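Peptidoglycan synthetase penicillin-binding protein 3 (PDB 4YE5) probably acts as a penicillin-binding transpeptidase of cell-wall peptidoglycan synthesis. Local coordinates at residues I363-I368 and T450-E455; G382-S387 and Q402-N407; Q370-N375 and K425-I430; H303-K308 and T334-L339. One frame throughout, in Å; residues are numbered along the deposited sequence.

Contact 1 (I363-I368 and T450-E455); sequences ISKFGI and TRVIDE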
loop_
_atom_site.group_PDB
_atom_site.type_symbol
_atom_site.label_atom_id
_atom_site.label_comp_id
_atom_site.label_asym_id
_atom_site.label_seq_id
_atom_site.Cartn_x
_atom_site.Cartn_y
_atom_site.Cartn_z
ATOM N N ILE A 363 -13.798 17.366 -13.168
ATOM C CA ILE A 363 -13.612 15.976 -12.776
ATOM C C ILE A 363 -12.121 15.624 -12.744
ATOM O O ILE A 363 -11.618 15.080 -11.759
ATOM C CB ILE A 363 -14.437 15.039 -13.664
ATOM C CG1 ILE A 363 -15.924 15.291 -13.362
ATOM C CG2 ILE A 363 -14.058 13.564 -13.383
ATOM C CD1 ILE A 363 -16.830 14.936 -14.464
ATOM N N SER A 364 -11.413 15.978 -13.808
ATOM C CA SER A 364 -9.981 15.722 -13.898
ATOM C C SER A 364 -9.208 16.442 -12.785
ATOM O O SER A 364 -8.290 15.879 -12.188
ATOM C CB SER A 364 -9.464 16.206 -15.258
ATOM O OG SER A 364 -8.135 15.763 -15.469
ATOM N N LYS A 365 -9.575 17.693 -12.520
ATOM C CA LYS A 365 -8.919 18.485 -11.475
ATOM C C LYS A 365 -8.953 17.797 -10.100
ATOM O O LYS A 365 -8.058 17.999 -9.278
ATOM C CB LYS A 365 -9.601 19.843 -11.355
ATOM C CG LYS A 365 -8.698 21.020 -11.076
ATOM C CD LYS A 365 -9.559 22.297 -11.104
ATOM C CE LYS A 365 -8.741 23.578 -11.081
ATOM N NZ LYS A 365 -9.633 24.755 -11.311
ATOM N N PHE A 366 -9.987 17.008 -9.838
ATOM C CA PHE A 366 -10.078 16.278 -8.557
ATOM C C PHE A 366 -9.185 15.034 -8.521
ATOM O O PHE A 366 -9.168 14.292 -7.527
ATOM C CB PHE A 366 -11.526 15.872 -8.267
ATOM C CG PHE A 366 -12.356 16.954 -7.627
ATOM C CD1 PHE A 366 -12.429 17.062 -6.244
ATOM C CD2 PHE A 366 -13.069 17.859 -8.402
ATOM C CE1 PHE A 366 -13.209 18.051 -5.642
ATOM C CE2 PHE A 366 -13.840 18.856 -7.820
ATOM C CZ PHE A 366 -13.915 18.959 -6.440
ATOM N N GLY A 367 -8.433 14.798 -9.594
ATOM C CA GLY A 367 -7.503 13.668 -9.646
ATOM C C GLY A 367 -8.030 12.432 -10.376
ATOM O O GLY A 367 -7.362 11.391 -10.421
ATOM N N ILE A 368 -9.226 12.532 -10.946
ATOM C CA ILE A 368 -9.842 11.377 -11.630
ATOM C C ILE A 368 -9.115 11.133 -12.942
ATOM O O ILE A 368 -8.839 12.080 -13.678
ATOM C CB ILE A 368 -11.339 11.635 -11.907
ATOM C CG1 ILE A 368 -12.092 11.931 -10.599
ATOM C CG2 ILE A 368 -11.992 10.479 -12.648
ATOM C CD1 ILE A 368 -11.687 11.064 -9.427
ATOM N N THR A 450 -2.355 21.234 -4.587
ATOM C CA THR A 450 -2.924 22.167 -5.552
ATOM C C THR A 450 -4.303 22.599 -5.097
ATOM O O THR A 450 -5.057 21.793 -4.552
ATOM C CB THR A 450 -3.057 21.533 -6.964
ATOM O OG1 THR A 450 -4.059 20.508 -6.934
ATOM C CG2 THR A 450 -1.741 20.919 -7.400
ATOM N N ARG A 451 -4.660 23.850 -5.351
ATOM C CA ARG A 451 -6.024 24.266 -5.047
ATOM C C ARG A 451 -6.956 23.799 -6.156
ATOM O O ARG A 451 -6.759 24.154 -7.324
ATOM C CB ARG A 451 -6.137 25.789 -4.892
ATOM C CG ARG A 451 -7.601 26.263 -4.698
ATOM C CD ARG A 451 -7.704 27.628 -3.974
ATOM N NE ARG A 451 -7.009 27.608 -2.689
ATOM C CZ ARG A 451 -7.484 27.047 -1.578
ATOM N NH1 ARG A 451 -8.673 26.451 -1.575
ATOM N NH2 ARG A 451 -6.768 27.084 -0.466
ATOM N N VAL A 452 -7.987 23.040 -5.789
ATOM C CA VAL A 452 -8.967 22.558 -6.768
ATOM C C VAL A 452 -10.140 23.535 -6.894
ATOM O O VAL A 452 -10.604 23.822 -8.004
ATOM C CB VAL A 452 -9.481 21.138 -6.403
ATOM C CG1 VAL A 452 -10.528 20.676 -7.398
ATOM C CG2 VAL A 452 -8.316 20.135 -6.352
ATOM N N ILE A 453 -10.609 24.041 -5.751
ATOM C CA ILE A 453 -11.732 24.978 -5.678
ATOM C C ILE A 453 -11.462 25.975 -4.550
ATOM O O ILE A 453 -10.633 25.711 -3.665
ATOM C CB ILE A 453 -13.074 24.264 -5.348
ATOM C CG1 ILE A 453 -12.867 23.271 -4.194
ATOM C CG2 ILE A 453 -13.631 23.528 -6.580
ATOM C CD1 ILE A 453 -14.145 22.536 -3.765
ATOM N N ASP A 454 -12.180 27.095 -4.567
ATOM C CA ASP A 454 -12.073 28.066 -3.484
ATOM C C ASP A 454 -12.472 27.415 -2.162
ATOM O O ASP A 454 -13.331 26.528 -2.137
ATOM C CB ASP A 454 -12.978 29.278 -3.737
ATOM C CG ASP A 454 -12.534 30.120 -4.920
ATOM O OD1 ASP A 454 -11.485 29.839 -5.545
ATOM O OD2 ASP A 454 -13.242 31.103 -5.201
ATOM N N GLU A 455 -11.859 27.872 -1.069
ATOM C CA GLU A 455 -12.218 27.418 0.272
ATOM C C GLU A 455 -13.706 27.657 0.583
ATOM O O GLU A 455 -14.371 26.843 1.229
ATOM C CB GLU A 455 -11.336 28.108 1.321
ATOM C CG GLU A 455 -11.652 27.715 2.756
ATOM C CD GLU A 455 -10.644 28.272 3.766
ATOM O OE1 GLU A 455 -9.471 28.532 3.400
ATOM O OE2 GLU A 455 -11.040 28.465 4.928
HETATM O O HOH W 1 -5.713 19.545 -9.194
HETATM O O HOH W 2 -10.423 26.492 -9.048
#

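Contact 2 (G382-S387 and Q402-N407); sequences GVLHPS and QGYTVN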
loop_
_atom_site.group_PDB
_atom_site.type_symbol
_atom_site.label_atom_id
_atom_site.label_comp_id
_atom_site.label_asym_id
_atom_site.label_seq_id
_atom_site.Cartn_x
_atom_site.Cartn_y
_atom_site.Cartn_z
ATOM N N GLY A 382 -7.495 4.437 -13.663
ATOM C CA GLY A 382 -8.917 4.636 -13.890
ATOM C C GLY A 382 -9.148 5.154 -15.295
ATOM O O GLY A 382 -8.206 5.355 -16.056
ATOM N N VAL A 383 -10.404 5.391 -15.651
ATOM C CA VAL A 383 -10.716 5.821 -17.008
ATOM C C VAL A 383 -11.570 7.074 -16.991
ATOM O O VAL A 383 -12.609 7.108 -16.352
ATOM C CB VAL A 383 -11.454 4.712 -17.800
ATOM C CG1 VAL A 383 -11.847 5.213 -19.184
ATOM C CG2 VAL A 383 -10.582 3.470 -17.920
ATOM N N LEU A 384 -11.105 8.105 -17.679
ATOM C CA LEU A 384 -11.908 9.291 -17.932
ATOM C C LEU A 384 -11.600 9.741 -19.348
ATOM O O LEU A 384 -10.509 10.245 -19.618
ATOM C CB LEU A 384 -11.562 10.403 -16.944
ATOM C CG LEU A 384 -12.247 11.742 -17.247
ATOM C CD1 LEU A 384 -13.774 11.652 -17.097
ATOM C CD2 LEU A 384 -11.670 12.864 -16.364
ATOM N N HIS A 385 -12.552 9.549 -20.259
ATOM C CA HIS A 385 -12.332 9.866 -21.671
ATOM C C HIS A 385 -12.313 11.364 -21.937
ATOM O O HIS A 385 -13.053 12.111 -21.299
ATOM C CB HIS A 385 -13.412 9.211 -22.539
ATOM C CG HIS A 385 -13.423 7.720 -22.460
ATOM N ND1 HIS A 385 -14.506 7.006 -21.989
ATOM C CD2 HIS A 385 -12.473 6.806 -22.766
ATOM C CE1 HIS A 385 -14.222 5.717 -22.009
ATOM N NE2 HIS A 385 -12.999 5.567 -22.484
ATOM N N PRO A 386 -11.457 11.807 -22.882
ATOM C CA PRO A 386 -11.420 13.217 -23.294
ATOM C C PRO A 386 -12.807 13.699 -23.710
ATOM O O PRO A 386 -13.572 12.931 -24.296
ATOM C CB PRO A 386 -10.461 13.221 -24.494
ATOM C CG PRO A 386 -10.297 11.772 -24.897
ATOM C CD PRO A 386 -10.481 10.988 -23.625
ATOM N N SER A 387 -13.131 14.947 -23.389
ATOM C CA SER A 387 -14.482 15.455 -23.619
ATOM C C SER A 387 -14.896 15.459 -25.090
ATOM O O SER A 387 -16.072 15.304 -25.400
ATOM C CB SER A 387 -14.670 16.845 -23.000
ATOM O OG SER A 387 -13.770 17.782 -23.558
ATOM N N GLN A 402 -21.164 8.531 -13.703
ATOM C CA GLN A 402 -21.242 7.423 -14.664
ATOM C C GLN A 402 -20.393 7.681 -15.904
ATOM O O GLN A 402 -20.236 8.822 -16.352
ATOM C CB GLN A 402 -22.693 7.147 -15.086
ATOM C CG GLN A 402 -23.591 6.643 -13.957
ATOM C CD GLN A 402 -25.029 6.425 -14.402
ATOM O OE1 GLN A 402 -25.319 6.357 -15.597
ATOM N NE2 GLN A 402 -25.937 6.329 -13.441
ATOM N N GLY A 403 -19.855 6.609 -16.467
ATOM C CA GLY A 403 -19.134 6.685 -17.728
ATOM C C GLY A 403 -17.649 6.986 -17.550
ATOM O O GLY A 403 -16.930 7.201 -18.527
ATOM N N TYR A 404 -17.204 7.023 -16.299
ATOM C CA TYR A 404 -15.780 7.105 -15.977
ATOM C C TYR A 404 -15.572 6.260 -14.743
ATOM O O TYR A 404 -16.536 5.976 -14.034
ATOM C CB TYR A 404 -15.324 8.543 -15.734
ATOM C CG TYR A 404 -15.891 9.258 -14.503
ATOM C CD1 TYR A 404 -15.232 9.198 -13.269
ATOM C CD2 TYR A 404 -17.039 10.043 -14.591
ATOM C CE1 TYR A 404 -15.719 9.882 -12.154
ATOM C CE2 TYR A 404 -17.540 10.727 -13.472
ATOM C CZ TYR A 404 -16.871 10.640 -12.262
ATOM O OH TYR A 404 -17.350 11.318 -11.156
ATOM N N THR A 405 -14.343 5.817 -14.497
ATOM C CA THR A 405 -14.117 4.909 -13.374
ATOM C C THR A 405 -13.019 5.424 -12.457
ATOM O O THR A 405 -12.128 6.152 -12.901
ATOM C CB THR A 405 -13.644 3.538 -13.840
ATOM O OG1 THR A 405 -12.386 3.703 -14.512
ATOM C CG2 THR A 405 -14.684 2.888 -14.779
ATOM N N VAL A 406 -13.080 5.012 -11.189
ATOM C CA VAL A 406 -12.115 5.425 -10.181
ATOM C C VAL A 406 -11.681 4.213 -9.356
ATOM O O VAL A 406 -12.384 3.208 -9.328
ATOM C CB VAL A 406 -12.765 6.423 -9.214
ATOM C CG1 VAL A 406 -13.390 7.585 -9.993
ATOM C CG2 VAL A 406 -13.846 5.714 -8.362
ATOM N N ASN A 407 -10.532 4.299 -8.681
ATOM C CA ASN A 407 -10.272 3.345 -7.604
ATOM C C ASN A 407 -10.592 4.002 -6.273
ATOM O O ASN A 407 -10.906 5.207 -6.226
ATOM C CB ASN A 407 -8.846 2.759 -7.647
ATOM C CG ASN A 407 -7.779 3.818 -7.676
ATOM O OD1 ASN A 407 -7.781 4.750 -6.865
ATOM N ND2 ASN A 407 -6.858 3.696 -8.629
HETATM O O HOH W 3 -15.212 9.191 -19.346
#

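Contact 3 (Q370-N375 and K425-I430); sequences QATGLN and KPQRII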
loop_
_atom_site.group_PDB
_atom_site.type_symbol
_atom_site.label_atom_id
_atom_site.label_comp_id
_atom_site.label_asym_id
_atom_site.label_seq_id
_atom_site.Cartn_x
_atom_site.Cartn_y
_atom_site.Cartn_z
ATOM N N GLN A 370 -6.100 10.058 -13.240
ATOM C CA GLN A 370 -4.664 10.236 -13.067
ATOM C C GLN A 370 -4.115 9.327 -11.968
ATOM O O GLN A 370 -4.818 8.995 -11.002
ATOM C CB GLN A 370 -4.373 11.694 -12.725
ATOM C CG GLN A 370 -5.025 12.669 -13.679
ATOM C CD GLN A 370 -5.119 14.048 -13.093
ATOM O OE1 GLN A 370 -4.104 14.694 -12.838
ATOM N NE2 GLN A 370 -6.343 14.507 -12.853
ATOM N N ALA A 371 -2.856 8.935 -12.104
ATOM C CA ALA A 371 -2.220 8.102 -11.101
ATOM C C ALA A 371 -2.261 8.813 -9.744
ATOM O O ALA A 371 -2.108 10.033 -9.669
ATOM C CB ALA A 371 -0.783 7.796 -11.514
ATOM N N THR A 372 -2.504 8.070 -8.673
ATOM C CA THR A 372 -2.435 8.666 -7.333
ATOM C C THR A 372 -1.025 9.158 -7.019
ATOM O O THR A 372 -0.831 10.058 -6.201
ATOM C CB THR A 372 -2.806 7.658 -6.243
ATOM O OG1 THR A 372 -1.884 6.561 -6.287
ATOM C CG2 THR A 372 -4.240 7.153 -6.453
ATOM N N GLY A 373 -0.040 8.556 -7.672
ATOM C CA GLY A 373 1.351 8.843 -7.361
ATOM C C GLY A 373 1.877 7.930 -6.261
ATOM O O GLY A 373 3.052 7.973 -5.934
ATOM N N LEU A 374 1.012 7.090 -5.694
ATOM C CA LEU A 374 1.451 6.141 -4.657
ATOM C C LEU A 374 2.353 5.028 -5.195
ATOM O O LEU A 374 3.112 4.421 -4.436
ATOM C CB LEU A 374 0.247 5.505 -3.961
ATOM C CG LEU A 374 -0.634 6.426 -3.107
ATOM C CD1 LEU A 374 -1.995 5.775 -2.892
ATOM C CD2 LEU A 374 0.031 6.751 -1.778
ATOM N N ASN A 375 2.240 4.748 -6.489
ATOM C CA ASN A 375 3.020 3.691 -7.150
ATOM C C ASN A 375 2.814 2.288 -6.586
ATOM O O ASN A 375 3.732 1.477 -6.594
ATOM C CB ASN A 375 4.516 4.008 -7.144
ATOM C CG ASN A 375 4.833 5.350 -7.763
ATOM O OD1 ASN A 375 4.288 5.716 -8.809
ATOM N ND2 ASN A 375 5.719 6.102 -7.114
ATOM N N LYS A 425 -3.961 17.249 -1.758
ATOM C CA LYS A 425 -2.581 16.820 -1.554
ATOM C C LYS A 425 -2.283 15.490 -2.224
ATOM O O LYS A 425 -3.174 14.666 -2.400
ATOM C CB LYS A 425 -2.282 16.703 -0.064
ATOM C CG LYS A 425 -2.070 18.043 0.622
ATOM C CD LYS A 425 -1.414 17.840 1.971
ATOM C CE LYS A 425 -1.024 19.149 2.595
ATOM N NZ LYS A 425 -0.670 18.934 4.015
ATOM N N PRO A 426 -1.014 15.264 -2.597
ATOM C CA PRO A 426 -0.688 13.899 -3.012
ATOM C C PRO A 426 -0.849 12.977 -1.797
ATOM O O PRO A 426 -0.453 13.349 -0.697
ATOM C CB PRO A 426 0.785 14.002 -3.429
ATOM C CG PRO A 426 1.311 15.202 -2.675
ATOM C CD PRO A 426 0.157 16.155 -2.594
ATOM N N GLN A 427 -1.450 11.808 -1.968
ATOM C CA GLN A 427 -1.551 10.885 -0.840
ATOM C C GLN A 427 -0.196 10.291 -0.516
ATOM O O GLN A 427 0.694 10.270 -1.368
ATOM C CB GLN A 427 -2.553 9.776 -1.146
ATOM C CG GLN A 427 -3.981 10.279 -1.124
ATOM C CD GLN A 427 -4.850 9.489 -2.074
ATOM O OE1 GLN A 427 -4.499 9.309 -3.255
ATOM N NE2 GLN A 427 -5.993 9.025 -1.582
ATOM N N ARG A 428 -0.046 9.807 0.713
ATOM C CA ARG A 428 1.220 9.208 1.146
ATOM C C ARG A 428 0.976 7.887 1.859
ATOM O O ARG A 428 0.067 7.784 2.667
ATOM C CB ARG A 428 1.981 10.148 2.096
ATOM C CG ARG A 428 3.403 9.693 2.372
ATOM C CD ARG A 428 4.227 10.776 3.103
ATOM N NE ARG A 428 3.686 11.046 4.437
ATOM C CZ ARG A 428 4.415 11.390 5.499
ATOM N NH1 ARG A 428 5.735 11.504 5.411
ATOM N NH2 ARG A 428 3.816 11.608 6.661
ATOM N N ILE A 429 1.789 6.882 1.557
ATOM C CA ILE A 429 1.742 5.647 2.308
ATOM C C ILE A 429 3.119 5.291 2.892
ATOM O O ILE A 429 3.206 4.545 3.882
ATOM C CB ILE A 429 1.182 4.477 1.460
ATOM C CG1 ILE A 429 0.783 3.305 2.370
ATOM C CG2 ILE A 429 2.167 4.071 0.384
ATOM C CD1 ILE A 429 -0.041 2.251 1.660
ATOM N N ILE A 430 4.187 5.821 2.289
ATOM C CA ILE A 430 5.528 5.677 2.859
ATOM C C ILE A 430 5.874 6.923 3.678
ATOM O O ILE A 430 6.061 8.002 3.129
ATOM C CB ILE A 430 6.611 5.478 1.765
ATOM C CG1 ILE A 430 6.286 4.275 0.879
ATOM C CG2 ILE A 430 7.992 5.315 2.405
ATOM C CD1 ILE A 430 6.094 2.958 1.626
HETATM O O HOH W 4 -2.650 11.024 -4.489
HETATM O O HOH W 5 1.027 10.384 -3.966
#

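Contact 4 (H303-K308 and T334-L339); sequences HKIDDK and TLAGIL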
loop_
_atom_site.group_PDB
_atom_site.type_symbol
_atom_site.label_atom_id
_atom_site.label_comp_id
_atom_site.label_asym_id
_atom_site.label_seq_id
_atom_site.Cartn_x
_atom_site.Cartn_y
_atom_site.Cartn_z
ATOM N N HIS A 303 -24.039 28.315 -10.716
ATOM C CA HIS A 303 -25.145 28.397 -9.773
ATOM C C HIS A 303 -24.609 28.749 -8.397
ATOM O O HIS A 303 -23.398 28.676 -8.160
ATOM C CB HIS A 303 -25.930 27.073 -9.729
ATOM C CG HIS A 303 -26.893 26.911 -10.867
ATOM N ND1 HIS A 303 -28.030 27.686 -10.994
ATOM C CD2 HIS A 303 -26.879 26.089 -11.942
ATOM C CE1 HIS A 303 -28.675 27.342 -12.095
ATOM N NE2 HIS A 303 -28.000 26.370 -12.687
ATOM N N LYS A 304 -25.506 29.168 -7.508
ATOM C CA LYS A 304 -25.187 29.230 -6.085
ATOM C C LYS A 304 -25.802 28.019 -5.399
ATOM O O LYS A 304 -26.762 27.428 -5.903
ATOM C CB LYS A 304 -25.706 30.518 -5.447
ATOM C CG LYS A 304 -24.981 31.791 -5.911
ATOM C CD LYS A 304 -25.806 33.024 -5.562
ATOM C CE LYS A 304 -25.296 34.265 -6.297
ATOM N NZ LYS A 304 -23.808 34.385 -6.213
ATOM N N ILE A 305 -25.256 27.675 -4.240
ATOM C CA ILE A 305 -25.599 26.438 -3.543
ATOM C C ILE A 305 -27.073 26.430 -3.121
ATOM O O ILE A 305 -27.692 25.378 -2.996
ATOM C CB ILE A 305 -24.673 26.226 -2.306
ATOM C CG1 ILE A 305 -24.860 24.829 -1.714
ATOM C CG2 ILE A 305 -24.894 27.322 -1.255
ATOM C CD1 ILE A 305 -24.585 23.745 -2.695
ATOM N N ASP A 306 -27.645 27.607 -2.915
ATOM C CA ASP A 306 -29.042 27.665 -2.512
ATOM C C ASP A 306 -30.010 28.038 -3.645
ATOM O O ASP A 306 -31.149 28.402 -3.375
ATOM C CB ASP A 306 -29.227 28.580 -1.296
ATOM C CG ASP A 306 -28.777 30.007 -1.565
ATOM O OD1 ASP A 306 -28.169 30.265 -2.632
ATOM O OD2 ASP A 306 -29.025 30.866 -0.696
ATOM N N ASP A 307 -29.563 27.930 -4.900
ATOM C CA ASP A 307 -30.440 28.191 -6.054
ATOM C C ASP A 307 -31.605 27.213 -6.071
ATOM O O ASP A 307 -31.430 26.040 -5.770
ATOM C CB ASP A 307 -29.675 28.082 -7.376
ATOM C CG ASP A 307 -28.909 29.357 -7.721
ATOM O OD1 ASP A 307 -29.164 30.400 -7.085
ATOM O OD2 ASP A 307 -28.061 29.316 -8.637
ATOM N N LYS A 308 -32.783 27.694 -6.443
ATOM C CA LYS A 308 -34.000 26.895 -6.366
ATOM C C LYS A 308 -34.343 26.273 -7.711
ATOM O O LYS A 308 -34.345 26.950 -8.740
ATOM C CB LYS A 308 -35.172 27.762 -5.908
ATOM C CG LYS A 308 -34.990 28.418 -4.545
ATOM C CD LYS A 308 -36.191 29.315 -4.227
ATOM C CE LYS A 308 -36.092 29.915 -2.836
ATOM N NZ LYS A 308 -34.862 30.745 -2.661
ATOM N N THR A 334 -33.367 22.798 -3.670
ATOM C CA THR A 334 -32.243 23.679 -3.964
ATOM C C THR A 334 -31.117 22.866 -4.583
ATOM O O THR A 334 -31.214 21.645 -4.693
ATOM C CB THR A 334 -31.700 24.327 -2.704
ATOM O OG1 THR A 334 -31.220 23.299 -1.827
ATOM C CG2 THR A 334 -32.799 25.181 -2.017
ATOM N N LEU A 335 -30.039 23.535 -4.988
ATOM C CA LEU A 335 -28.909 22.808 -5.551
ATOM C C LEU A 335 -28.347 21.828 -4.515
ATOM O O LEU A 335 -28.018 20.694 -4.850
ATOM C CB LEU A 335 -27.811 23.759 -6.025
ATOM C CG LEU A 335 -26.691 23.094 -6.835
ATOM C CD1 LEU A 335 -27.255 22.515 -8.124
ATOM C CD2 LEU A 335 -25.580 24.090 -7.129
ATOM N N ALA A 336 -28.267 22.265 -3.257
ATOM C CA ALA A 336 -27.853 21.378 -2.174
ATOM C C ALA A 336 -28.776 20.152 -2.075
ATOM O O ALA A 336 -28.311 19.025 -1.878
ATOM C CB ALA A 336 -27.811 22.137 -0.846
ATOM N N GLY A 337 -30.077 20.367 -2.237
ATOM C CA GLY A 337 -31.037 19.266 -2.191
ATOM C C GLY A 337 -30.898 18.278 -3.341
ATOM O O GLY A 337 -31.145 17.083 -3.178
ATOM N N ILE A 338 -30.514 18.769 -4.518
ATOM C CA ILE A 338 -30.237 17.874 -5.647
ATOM C C ILE A 338 -29.116 16.882 -5.281
ATOM O O ILE A 338 -29.173 15.687 -5.635
ATOM C CB ILE A 338 -29.908 18.674 -6.941
ATOM C CG1 ILE A 338 -31.212 19.233 -7.543
ATOM C CG2 ILE A 338 -29.162 17.797 -7.962
ATOM C CD1 ILE A 338 -31.031 20.423 -8.487
ATOM N N LEU A 339 -28.110 17.374 -4.561
ATOM C CA LEU A 339 -27.030 16.520 -4.067
ATOM C C LEU A 339 -27.580 15.520 -3.038
ATOM O O LEU A 339 -27.374 14.307 -3.141
ATOM C CB LEU A 339 -25.912 17.350 -3.399
ATOM C CG LEU A 339 -24.742 16.479 -2.907
ATOM C CD1 LEU A 339 -23.986 15.817 -4.100
ATOM C CD2 LEU A 339 -23.767 17.196 -1.941
#

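Contact 1 (I363-I368 and T450-E455)
Lys365, at the end of helix 356-365, runs alongside Val452, the two side chains sliding past each other in opposite directions. Its CG lies 4.1 Å from Val452 CG1, and the chain, extended beyond CG, runs past Val452 O, with CD, CE and NZ each 3.6 Å from that oxygen. A water bridges the ammonium and the carbonyl, accepting from NZ and donating to Val452 O. A second water joins the Lys365 carbonyl to the strand: it donates to Lys365 O and lies 3.0 Å from Thr450 OG1. The same carbonyl oxygen packs against Val452 CG2, at 3.6 Å.

Phe366 follows with its ring spread under the other methyl of Val452. CG1 sits 3.8 Å from the ring centroid and only 10° off the ring normal, a CH-pi contact over one face. Val452 holds CG1 anti to its backbone N (chi1 178°), which sends one methyl to the ring and the other to Lys365 O. Ile453 CD1 reaches the ring more loosely, 4.5 Å from Phe366 CZ. Leu292 and Ser295 of helix 290-299 and Ala414 and Val417 of helix 408-419 also pack on Phe366.

Gly367 then takes positive phi and closes the helix: its N bonds to Ser364 O at 2.8 Å. This is a Schellman motif, here setting the last helical turn against the end of strand 450-451, in the helix-rich part of a penicillin-binding transpeptidase fold.

Contact 2 (G382-S387 and Q402-N407)
Val383 and Thr405 meet through backbone and side chain together. Thr405 N donates to Val383 O at 2.8 Å, lying in the carbonyl plane. In return Val383 N lies 2.8 Å from Thr405 OG1, which accepts its hydrogen at a bent 133°, and a weak second bond runs from Val383 N to Thr405 O. With chi1 62°, OG1 stands between the backbone N and the carbonyl carbon of its own residue, and this turns it onto Val383 N.

Next along, Leu384 and Tyr404 lie side by side, pointing the same way; Leu384 CD1 touches Tyr404 CB at 3.7 Å. Farther on, a water spans the gap, accepting from His385 N and donating to Gly403 O, each at 2.8 Å.

In the next shell Glu284 OE2 accepts from Gly403 N, Trp390 NE1 donates to His385 O, and Tyr360 and Ile363 of helix 356-365 back Leu384. Ile368, Val398 and Pro285 touch the Tyr404 side chain, which lies near a probable SxxK motif beginning at Ser287 without touching it.

Val383 N is thus shared between two oxygens of one threonine, so the hydroxyl supplements a backbone pairing in which only the bond from Thr405 N to Val383 O is both short and fairly straight.

Contact 3 (Q370-N375 and K425-I430)
Gln427 faces Thr372 and Leu374, and its side chain touches both. Its CB lies 4.0 Å from Leu374 CD2. From there CG stands beside the backbone N, anti to the carbonyl carbon (chi1 -72°), and the chain extends across Thr372, which it meets only at the amide. At the tip OE1 meets the threonine's aliphatic side, 3.8 Å from Thr372 CB, with CG2 just beyond. NE2 turns to other partners, donating to Gln248 OE1 and Met409 O, which fixes the amide's rotation and leaves OE1 to a water. That water donates to Gln427 OE1 and to Thr372 O, and accepts from Gln427 N at 2.9 Å. A second water donates to Thr372 O and to Gln427 O, the latter at 2.6 Å; the two loops are therefore joined through solvent.

Leu374 CD2 is the methyl that does the packing here. It rests 3.6 Å from Gln427 O and 4.1 Å from Ile429 CG2. An ST turn shapes its approach, Leu374 N donating to Thr372 OG1 at 3.0 Å with an angle of 162°; the same hydroxyl also bonds Glu379 OE2.

Met409 of helix 408-419 packs on both Thr372 and Leu374, while Asn413 of that helix touches Gln427. Beyond Ile429 the segment 425-430 runs into strand 430-434, whose first residue, Ile430, packs on Val215 and Leu217 of strand 214-217.

Contact 4 (H303-K308 and T334-L339)
Ile305 and Asp307 turn their carbonyls onto the first turn of helix 335-340, while Lys308 pairs with Thr334 as an antiparallel non-hydrogen-bonded bridge. The motif is a type I beta turn, Lys304 to Asp307, set against a helix N terminus. Ala336 N donates to Ile305 O at 3.2 Å, and Leu335 N makes a weak, bent bond to Asp307 O. Thr334 is the N-cap: its OG1 accepts from Gly337 N and also bonds Pro563 O near the C terminus of the chain.

Leu335 points into the turn. Its CB lies 3.4 Å from Ile305 O, and its CD2 lies 4.0 Å from His303 CB. The branch gets there because CG is anti to the backbone N (chi1 -170°). Ile305 reaches along the helix with CD1, 4.1 Å from Ala336 CB; Gln460 of helix 455-470 packs on the isoleucine and Ala464 on the alanine. Deeper in the helix, Leu339 O accepts from Lys486 NZ and the Leu339 side chain touches Lys290, two lysines of probable active-site motifs of this family.

Within the loop, Asp307 ties down the start of the turn and the residue before it. Its OD2 accepts from two donors that come from opposite faces of the carboxylate plane: Lys304 N at 2.8 Å, and His303 ND1 at 2.9 Å, with the oxygen in the plane of the imidazole.

Overall arrangement
Following the chain from the N terminus, contact 4 comes first, joining the loop before strand 308-311 to the start of helix 335-340, and is complete before the others begin. Contact 1 then opens at 363-368, contact 3 at 370-375 and contact 2 at 382-387. They close in reverse order, so the three loops lie one within another and none cross. Contact 2 joins two loops flanking helix 394-397, contact 3 ties a loop to the lead-in of strand 430-434, and contact 1 ties the end of helix 356-365 to strand 450-451. Contacts 1 and 2 touch through Ile368 and Tyr404. Contact 4 stands apart, its nearest atoms about 11 Å from contacts 1 and 2.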